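Local coordinates for CDP-archaeol synthase (Aeropyrum pernix K1, PDB 5GUF), which catalyses the transfer of a cytidylyl group from CTP to an archaeal diether glycerol phosphate, making CDP-archaeol inside the membrane with magnesium as cofactor, at residues I19-A24 / L128-V133; M25-T30 / G95-D100. One frame throughout, in Å; residues are numbered along the deposited sequence.

Contact 1 of 2, residues I19-A24 / L128-V133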
ATOM      1  N   ILE A  19       4.312  20.374   3.232  1.00 31.91           N
ATOM      2  CA  ILE A  19       4.906  21.447   2.439  1.00 30.22           C
ATOM      3  C   ILE A  19       5.874  20.877   1.415  1.00 28.46           C
ATOM      4  O   ILE A  19       5.862  21.254   0.238  1.00 30.22           O
ATOM      5  CB  ILE A  19       5.601  22.474   3.346  1.00 32.05           C
ATOM      6  CG1 ILE A  19       4.596  23.134   4.269  1.00 33.80           C
ATOM      7  CG2 ILE A  19       6.331  23.526   2.510  1.00 34.90           C
ATOM      8  CD1 ILE A  19       5.232  24.191   5.137  1.00 42.34           C
ATOM      9  N   LEU A  20       6.745  19.974   1.853  1.00 36.92           N
ATOM     10  CA  LEU A  20       7.706  19.392   0.927  1.00 41.35           C
ATOM     11  C   LEU A  20       7.002  18.643  -0.204  1.00 32.27           C
ATOM     12  O   LEU A  20       7.422  18.714  -1.365  1.00 35.45           O
ATOM     13  CB  LEU A  20       8.657  18.477   1.698  1.00 36.49           C
ATOM     14  CG  LEU A  20       9.796  17.834   0.917  1.00 30.05           C
ATOM     15  CD1 LEU A  20      10.790  18.889   0.425  1.00 32.24           C
ATOM     16  CD2 LEU A  20      10.471  16.820   1.819  1.00 30.77           C
ATOM     17  N   MET A  21       5.911  17.953   0.107  1.00 33.32           N
ATOM     18  CA  MET A  21       5.256  17.072  -0.851  1.00 33.70           C
ATOM     19  C   MET A  21       4.203  17.751  -1.724  1.00 37.69           C
ATOM     20  O   MET A  21       3.776  17.148  -2.721  1.00 38.16           O
ATOM     21  CB  MET A  21       4.595  15.915  -0.114  1.00 33.44           C
ATOM     22  CG  MET A  21       5.575  14.882   0.406  1.00 43.26           C
ATOM     23  SD  MET A  21       6.294  13.913  -0.946  1.00 54.40           S
ATOM     24  CE  MET A  21       7.996  14.463  -0.868  1.00 38.94           C
ATOM     25  N   LEU A  22       3.759  18.963  -1.382  1.00 36.68           N
ATOM     26  CA  LEU A  22       2.686  19.586  -2.156  1.00 35.32           C
ATOM     27  C   LEU A  22       3.037  19.764  -3.631  1.00 34.02           C
ATOM     28  O   LEU A  22       2.132  19.636  -4.468  1.00 33.78           O
ATOM     29  CB  LEU A  22       2.270  20.916  -1.509  1.00 43.51           C
ATOM     30  CG  LEU A  22       1.100  20.796  -0.512  1.00 46.68           C
ATOM     31  CD1 LEU A  22       1.022  21.996   0.425  1.00 49.99           C
ATOM     32  CD2 LEU A  22      -0.232  20.606  -1.225  1.00 46.67           C
ATOM     33  N   PRO A  23       4.278  20.050  -4.021  1.00 35.94           N
ATOM     34  CA  PRO A  23       4.587  20.028  -5.464  1.00 31.10           C
ATOM     35  C   PRO A  23       4.335  18.682  -6.119  1.00 36.98           C
ATOM     36  O   PRO A  23       3.868  18.638  -7.262  1.00 36.60           O
ATOM     37  CB  PRO A  23       6.074  20.412  -5.503  1.00 32.66           C
ATOM     38  CG  PRO A  23       6.223  21.317  -4.318  1.00 37.02           C
ATOM     39  CD  PRO A  23       5.311  20.761  -3.246  1.00 31.65           C
ATOM     40  N   ALA A  24       4.638  17.580  -5.429  1.00 41.16           N
ATOM     41  CA  ALA A  24       4.375  16.251  -5.979  1.00 33.50           C
ATOM     42  C   ALA A  24       2.875  15.992  -6.101  1.00 30.86           C
ATOM     43  O   ALA A  24       2.402  15.495  -7.128  1.00 32.52           O
ATOM     44  CB  ALA A  24       5.034  15.188  -5.094  1.00 26.45           C
ATOM     45  N   LEU A 128       5.561   7.608  -3.420  1.00 34.02           N
ATOM     46  CA  LEU A 128       6.764   6.800  -3.231  1.00 34.77           C
ATOM     47  C   LEU A 128       7.897   7.247  -4.149  1.00 33.61           C
ATOM     48  O   LEU A 128       9.061   7.269  -3.733  1.00 37.44           O
ATOM     49  CB  LEU A 128       6.427   5.320  -3.473  1.00 41.99           C
ATOM     50  CG  LEU A 128       5.481   4.642  -2.466  1.00 45.23           C
ATOM     51  CD1 LEU A 128       4.951   3.293  -2.962  1.00 40.75           C
ATOM     52  CD2 LEU A 128       6.175   4.482  -1.106  1.00 36.67           C
ATOM     53  N   GLY A 129       7.588   7.590  -5.400  1.00 29.08           N
ATOM     54  CA  GLY A 129       8.603   8.188  -6.255  1.00 33.22           C
ATOM     55  C   GLY A 129       9.112   9.518  -5.713  1.00 31.60           C
ATOM     56  O   GLY A 129      10.318   9.773  -5.678  1.00 29.71           O
ATOM     57  N   ALA A 130       8.195  10.386  -5.290  1.00 27.17           N
ATOM     58  CA  ALA A 130       8.591  11.686  -4.756  1.00 33.87           C
ATOM     59  C   ALA A 130       9.397  11.524  -3.472  1.00 31.55           C
ATOM     60  O   ALA A 130      10.445  12.160  -3.295  1.00 32.43           O
ATOM     61  CB  ALA A 130       7.355  12.552  -4.515  1.00 30.27           C
ATOM     62  N   LEU A 131       8.928  10.652  -2.578  1.00 29.54           N
ATOM     63  CA  LEU A 131       9.674  10.325  -1.366  1.00 34.71           C
ATOM     64  C   LEU A 131      11.081   9.813  -1.679  1.00 33.12           C
ATOM     65  O   LEU A 131      12.050  10.211  -1.017  1.00 32.11           O
ATOM     66  CB  LEU A 131       8.899   9.290  -0.549  1.00 28.98           C
ATOM     67  CG  LEU A 131       9.554   8.800   0.738  1.00 38.23           C
ATOM     68  CD1 LEU A 131       9.356   9.828   1.845  1.00 31.05           C
ATOM     69  CD2 LEU A 131       8.931   7.480   1.131  1.00 41.76           C
ATOM     70  N   ALA A 132      11.212   8.925  -2.676  1.00 31.31           N
ATOM     71  CA  ALA A 132      12.531   8.422  -3.054  1.00 26.90           C
ATOM     72  C   ALA A 132      13.441   9.553  -3.495  1.00 31.56           C
ATOM     73  O   ALA A 132      14.621   9.582  -3.125  1.00 36.07           O
ATOM     74  CB  ALA A 132      12.424   7.372  -4.169  1.00 21.39           C
ATOM     75  N   VAL A 133      12.912  10.492  -4.288  1.00 30.93           N
ATOM     76  CA  VAL A 133      13.725  11.599  -4.792  1.00 28.60           C
ATOM     77  C   VAL A 133      14.118  12.536  -3.659  1.00 28.53           C
ATOM     78  O   VAL A 133      15.266  12.987  -3.578  1.00 35.25           O
ATOM     79  CB  VAL A 133      12.978  12.345  -5.920  1.00 35.39           C
ATOM     80  CG1 VAL A 133      13.666  13.651  -6.270  1.00 31.37           C
ATOM     81  CG2 VAL A 133      12.895  11.475  -7.157  1.00 26.35           C
TER

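Contact 2 of 2, residues M25-T30 / G95-D100. With K (potassium ion), chain F; CTP (cytidine-5'-triphosphate), chain B.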
ATOM      1  N   MET A  25       2.120  16.300  -5.042  1.00 32.57           N
ATOM      2  CA  MET A  25       0.665  16.194  -5.086  1.00 35.57           C
ATOM      3  C   MET A  25       0.097  16.986  -6.258  1.00 38.53           C
ATOM      4  O   MET A  25      -0.793  16.515  -6.976  1.00 38.44           O
ATOM      5  CB  MET A  25       0.068  16.702  -3.775  1.00 36.10           C
ATOM      6  CG  MET A  25       0.204  15.743  -2.607  1.00 45.35           C
ATOM      7  SD  MET A  25      -0.534  16.410  -1.095  1.00 63.86           S
ATOM      8  CE  MET A  25       0.894  17.124  -0.302  1.00 53.28           C
ATOM      9  N   ILE A  26       0.623  18.194  -6.475  1.00 31.49           N
ATOM     10  CA  ILE A  26       0.140  19.029  -7.561  1.00 38.94           C
ATOM     11  C   ILE A  26       0.619  18.493  -8.906  1.00 37.29           C
ATOM     12  O   ILE A  26      -0.124  18.511  -9.891  1.00 34.89           O
ATOM     13  CB  ILE A  26       0.554  20.493  -7.328  1.00 32.47           C
ATOM     14  CG1 ILE A  26      -0.412  21.109  -6.312  1.00 34.59           C
ATOM     15  CG2 ILE A  26       0.485  21.277  -8.622  1.00 28.87           C
ATOM     16  CD1 ILE A  26       0.098  22.338  -5.629  1.00 40.54           C
ATOM     17  N   ALA A  27       1.853  17.996  -8.970  1.00 37.56           N
ATOM     18  CA  ALA A  27       2.308  17.350 -10.196  1.00 36.77           C
ATOM     19  C   ALA A  27       1.454  16.130 -10.516  1.00 37.09           C
ATOM     20  O   ALA A  27       1.127  15.882 -11.677  1.00 32.82           O
ATOM     21  CB  ALA A  27       3.778  16.953 -10.080  1.00 32.75           C
ATOM     22  N   ASN A  28       1.057  15.377  -9.491  1.00 34.24           N
ATOM     23  CA  ASN A  28       0.297  14.156  -9.721  1.00 34.69           C
ATOM     24  C   ASN A  28      -1.142  14.438 -10.135  1.00 39.49           C
ATOM     25  O   ASN A  28      -1.738  13.635 -10.861  1.00 36.15           O
ATOM     26  CB  ASN A  28       0.317  13.296  -8.463  1.00 38.63           C
ATOM     27  CG  ASN A  28      -0.534  12.070  -8.592  1.00 34.75           C
ATOM     28  OD1 ASN A  28      -0.304  11.232  -9.461  1.00 36.89           O
ATOM     29  ND2 ASN A  28      -1.543  11.964  -7.741  1.00 39.63           N
ATOM     30  N   ALA A  29      -1.714  15.559  -9.682  1.00 43.56           N
ATOM     31  CA  ALA A  29      -3.125  15.859  -9.904  1.00 40.88           C
ATOM     32  C   ALA A  29      -3.380  16.621 -11.196  1.00 42.51           C
ATOM     33  O   ALA A  29      -4.486  16.552 -11.734  1.00 50.12           O
ATOM     34  CB  ALA A  29      -3.686  16.666  -8.727  1.00 33.79           C
ATOM     35  N   THR A  30      -2.395  17.347 -11.700  1.00 43.33           N
ATOM     36  CA  THR A  30      -2.568  18.215 -12.861  1.00 45.05           C
ATOM     37  C   THR A  30      -2.886  17.484 -14.171  1.00 45.77           C
ATOM     38  O   THR A  30      -3.701  17.994 -14.954  1.00 40.77           O
ATOM     39  CB  THR A  30      -1.323  19.103 -13.004  1.00 40.39           C
ATOM     40  OG1 THR A  30      -1.234  19.962 -11.856  1.00 41.12           O
ATOM     41  CG2 THR A  30      -1.392  19.968 -14.255  1.00 39.39           C
ATOM     42  N   GLY A  95       9.987  12.876  -9.688  1.00 27.29           N
ATOM     43  CA  GLY A  95       9.807  11.618  -8.984  1.00 32.97           C
ATOM     44  C   GLY A  95       8.344  11.242  -8.828  1.00 34.05           C
ATOM     45  O   GLY A  95       7.974  10.071  -8.939  1.00 33.59           O
ATOM     46  N   ALA A  96       7.491  12.225  -8.559  1.00 29.30           N
ATOM     47  CA  ALA A  96       6.072  11.925  -8.492  1.00 29.14           C
ATOM     48  C   ALA A  96       5.570  11.427  -9.837  1.00 30.34           C
ATOM     49  O   ALA A  96       4.812  10.454  -9.900  1.00 34.38           O
ATOM     50  CB  ALA A  96       5.288  13.160  -8.050  1.00 29.47           C
ATOM     51  N   LEU A  97       6.003  12.069 -10.927  1.00 28.78           N
ATOM     52  CA  LEU A  97       5.541  11.666 -12.253  1.00 34.49           C
ATOM     53  C   LEU A  97       6.105  10.301 -12.642  1.00 38.22           C
ATOM     54  O   LEU A  97       5.401   9.482 -13.248  1.00 41.92           O
ATOM     55  CB  LEU A  97       5.922  12.728 -13.286  1.00 28.45           C
ATOM     56  CG  LEU A  97       5.204  14.071 -13.113  1.00 38.61           C
ATOM     57  CD1 LEU A  97       5.861  15.202 -13.941  1.00 37.63           C
ATOM     58  CD2 LEU A  97       3.702  13.966 -13.392  1.00 34.21           C
ATOM     59  N   ALA A  98       7.371  10.037 -12.295  1.00 26.81           N
ATOM     60  CA  ALA A  98       7.987   8.753 -12.606  1.00 30.29           C
ATOM     61  C   ALA A  98       7.323   7.626 -11.825  1.00 38.60           C
ATOM     62  O   ALA A  98       7.068   6.545 -12.376  1.00 33.02           O
ATOM     63  CB  ALA A  98       9.492   8.810 -12.305  1.00 21.49           C
ATOM     64  N   GLY A  99       7.015   7.876 -10.544  1.00 31.59           N
ATOM     65  CA  GLY A  99       6.368   6.863  -9.725  1.00 29.49           C
ATOM     66  C   GLY A  99       4.958   6.538 -10.191  1.00 39.22           C
ATOM     67  O   GLY A  99       4.525   5.386 -10.133  1.00 36.42           O
ATOM     68  N   ASP A 100       4.222   7.544 -10.655  1.00 33.30           N
ATOM     69  CA  ASP A 100       2.905   7.282 -11.216  1.00 34.01           C
ATOM     70  C   ASP A 100       3.007   6.445 -12.490  1.00 37.97           C
ATOM     71  O   ASP A 100       2.202   5.531 -12.712  1.00 32.44           O
ATOM     72  CB  ASP A 100       2.195   8.605 -11.481  1.00 32.49           C
ATOM     73  CG  ASP A 100       0.882   8.430 -12.188  1.00 43.91           C
ATOM     74  OD1 ASP A 100      -0.027   7.765 -11.643  1.00 48.09           O
ATOM     75  OD2 ASP A 100       0.756   8.978 -13.303  1.00 57.12           O
TER
HETATM   76  K     K F 205      -2.413   7.047 -10.570  1.00 64.36           K
HETATM   77  N1  CTP B 201      -2.741  11.661 -17.188  1.00 49.22           N
HETATM   78  C2  CTP B 201      -1.947  12.031 -18.271  1.00 49.08           C
HETATM   79  N3  CTP B 201      -0.567  11.893 -18.236  1.00 45.54           N
HETATM   80  C4  CTP B 201       0.038  11.431 -17.076  1.00 45.59           C
HETATM   81  C5  CTP B 201      -0.754  11.102 -15.969  1.00 44.66           C
HETATM   82  C6  CTP B 201      -2.146  11.057 -16.100  1.00 47.45           C
HETATM   83  O2  CTP B 201      -2.469  12.488 -19.285  1.00 57.25           O
HETATM   84  N4  CTP B 201       1.363  11.308 -17.034  1.00 40.76           N
HETATM   85  C1' CTP B 201      -4.216  11.888 -17.270  1.00 55.24           C
HETATM   86  C2' CTP B 201      -4.876  10.835 -18.148  1.00 60.42           C
HETATM   87  O2' CTP B 201      -6.004  11.414 -18.765  1.00 56.04           O
HETATM   88  C3' CTP B 201      -5.344   9.808 -17.151  1.00 54.28           C
HETATM   89  C4' CTP B 201      -5.804  10.713 -16.015  1.00 62.10           C
HETATM   90  O4' CTP B 201      -4.891  11.808 -16.014  1.00 52.61           O
HETATM   91  O3' CTP B 201      -6.371   9.014 -17.683  1.00 56.58           O
HETATM   92  C5' CTP B 201      -5.869   9.983 -14.673  1.00 58.98           C
HETATM   93  O5' CTP B 201      -4.588   9.575 -14.244  1.00 60.30           O
HETATM   94  PA  CTP B 201      -4.347   8.051 -13.802  1.00 51.64           P
HETATM   95  O1A CTP B 201      -5.465   7.691 -12.848  1.00 42.79           O
HETATM   96  O2A CTP B 201      -2.981   7.839 -13.182  1.00 57.54           O
HETATM   97  O3A CTP B 201      -4.445   7.232 -15.189  1.00 54.51           O
HETATM   98  PB  CTP B 201      -5.499   6.046 -15.479  1.00 56.11           P
HETATM   99  O1B CTP B 201      -6.536   6.561 -16.456  1.00 53.29           O
HETATM  100  O2B CTP B 201      -6.181   5.531 -14.238  1.00 47.81           O
HETATM  101  O3B CTP B 201      -4.555   4.911 -16.143  1.00 48.74           O
HETATM  102  PG  CTP B 201      -3.741   3.804 -15.279  1.00 36.15           P
HETATM  103  O1G CTP B 201      -4.581   2.557 -15.195  1.00 39.56           O
HETATM  104  O2G CTP B 201      -2.442   3.593 -15.993  1.00 32.35           O
HETATM  105  O3G CTP B 201      -3.453   4.295 -13.888  1.00 46.74           O
HETATM  106  O   HOH W   1      -1.115   8.823  -9.275  1.00 53.02           O
HETATM  107  O   HOH W   2      -0.508   5.198 -12.045  1.00 44.14           O
HETATM  108  O   HOH W   3      -4.167   5.157 -11.921  1.00 50.26           O

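Contact 1 of 2, residues I19-A24 / L128-V133
Ala24 and Ala130 meet methyl to methyl: Ala24 CB lies 3.6 Å from Ala130 CB, and the alpha carbons of the same two residues are 6.3 Å apart, the nearest pair of alpha carbons between 19-24 and 128-133. This is the tight end. Each CB points at the opposing helix, and with nothing longer than a methyl on either side the backbones can come this near. One turn earlier in helix 14-29, Met21 covers the same alanine from a second direction. Its sulfur, Met21 SD, sits 4.0 Å from Ala130 CB, while the terminal methyl CE swings past the alanine to 4.1 Å from Ala130 O. Met21 does not start out from its backbone in the direction of the partner helix; bends at chi2 (-71°) and chi3 (113°) bring the thioether across.

The two segments belong to helices predicted to span the membrane, 14-29 and 121-136. The axes of 19-24 and 128-133 run at 127° (N-to-C directions), 10.1 Å apart at closest approach. Pro23 sits in a kink of the first helix, where the backbone nitrogens of Pro23 and Ala24 lack the regular bond to the preceding turn; Ala24 N keeps a weak one to Met21 O at 2.9 Å.

Towards Leu131 the fit slackens. Its side chain comes no closer than 5.3 Å to 19-24, and Trp141 of the short strand 140-141 packs against Leu20, Met21 and Leu131 there. Helix 84-109 lies against the pair too, with Ile92 on Leu20 and Ala130. Farther round helix 121-136, Leu128 and Ala132 turn to the surface and may face lipid.

Contact 2 of 2, residues M25-T30 / G95-D100
Beside the CTP-binding pocket of this intramembrane cytidylyltransferase, to which Asp100 belongs, helix 14-29 packs on helix 84-109 where 25-30 meets 95-100. On the side of the cytosine base the contact is van der Waals packing of a leucine on an alanine. Leu97 CD2 rests 3.6 Å from the backbone oxygen Ala27 O, and Leu97 CG lies 4.4 Å from Ala27 CB, so one leucine spans both the methyl and the carbonyl of the alanine. Leu97 does not leave its backbone aimed at 25-30; its branched end closes the distance.

On the side of the alpha-phosphate and the potassium ion, Asn28 faces Asp100. Their side chains cross at about a right angle, with amide and carboxylate planes 71° apart. The two acceptor oxygens Asn28 OD1 and Asp100 OD1 stay 4.1 Å apart; the link runs through a water that donates to Asn28 OD1, at a short 2.5 Å, and is bound to the potassium.

With CG anti to the backbone N (chi1 174°), Asp100 turns its carboxylate to the potassium and CTP. Asp100 OD1 binds the metal directly at 2.7 Å, alongside CTP O2A at 2.8 Å, two further waters and the backbone oxygen of Asp122. The other carboxylate oxygen, OD2, forms a salt bridge with Lys57, whose NZ also hydrogen-bonds to CTP. One carboxylate is thus shared between potassium and a lysine, and the potassium between Asp100 and the alpha-phosphate probably offsets the repulsion of their negative oxygens, while Asn28, from the second shell, probably orients a metal-bound water.

Both contacts are buried and both start from helix 14-29, whose successive turns meet helix 121-136 in contact 1 and helix 84-109 in contact 2. Their centres lie 8 Å apart, and they join directly: Ala24 CB is 3.6 Å from Ala96 CB, and Val133 CG2 is 3.6 Å from Gly95 CA, so the three helices form one continuous core. Along the chain, contact 2 is nested within the loop that contact 1 closes. The chemistry changes down the shared helix. Contact 1 is packing of alanine and methionine side chains, distant from the nucleotide, whereas contact 2 combines packing with water and potassium at the alpha-phosphate.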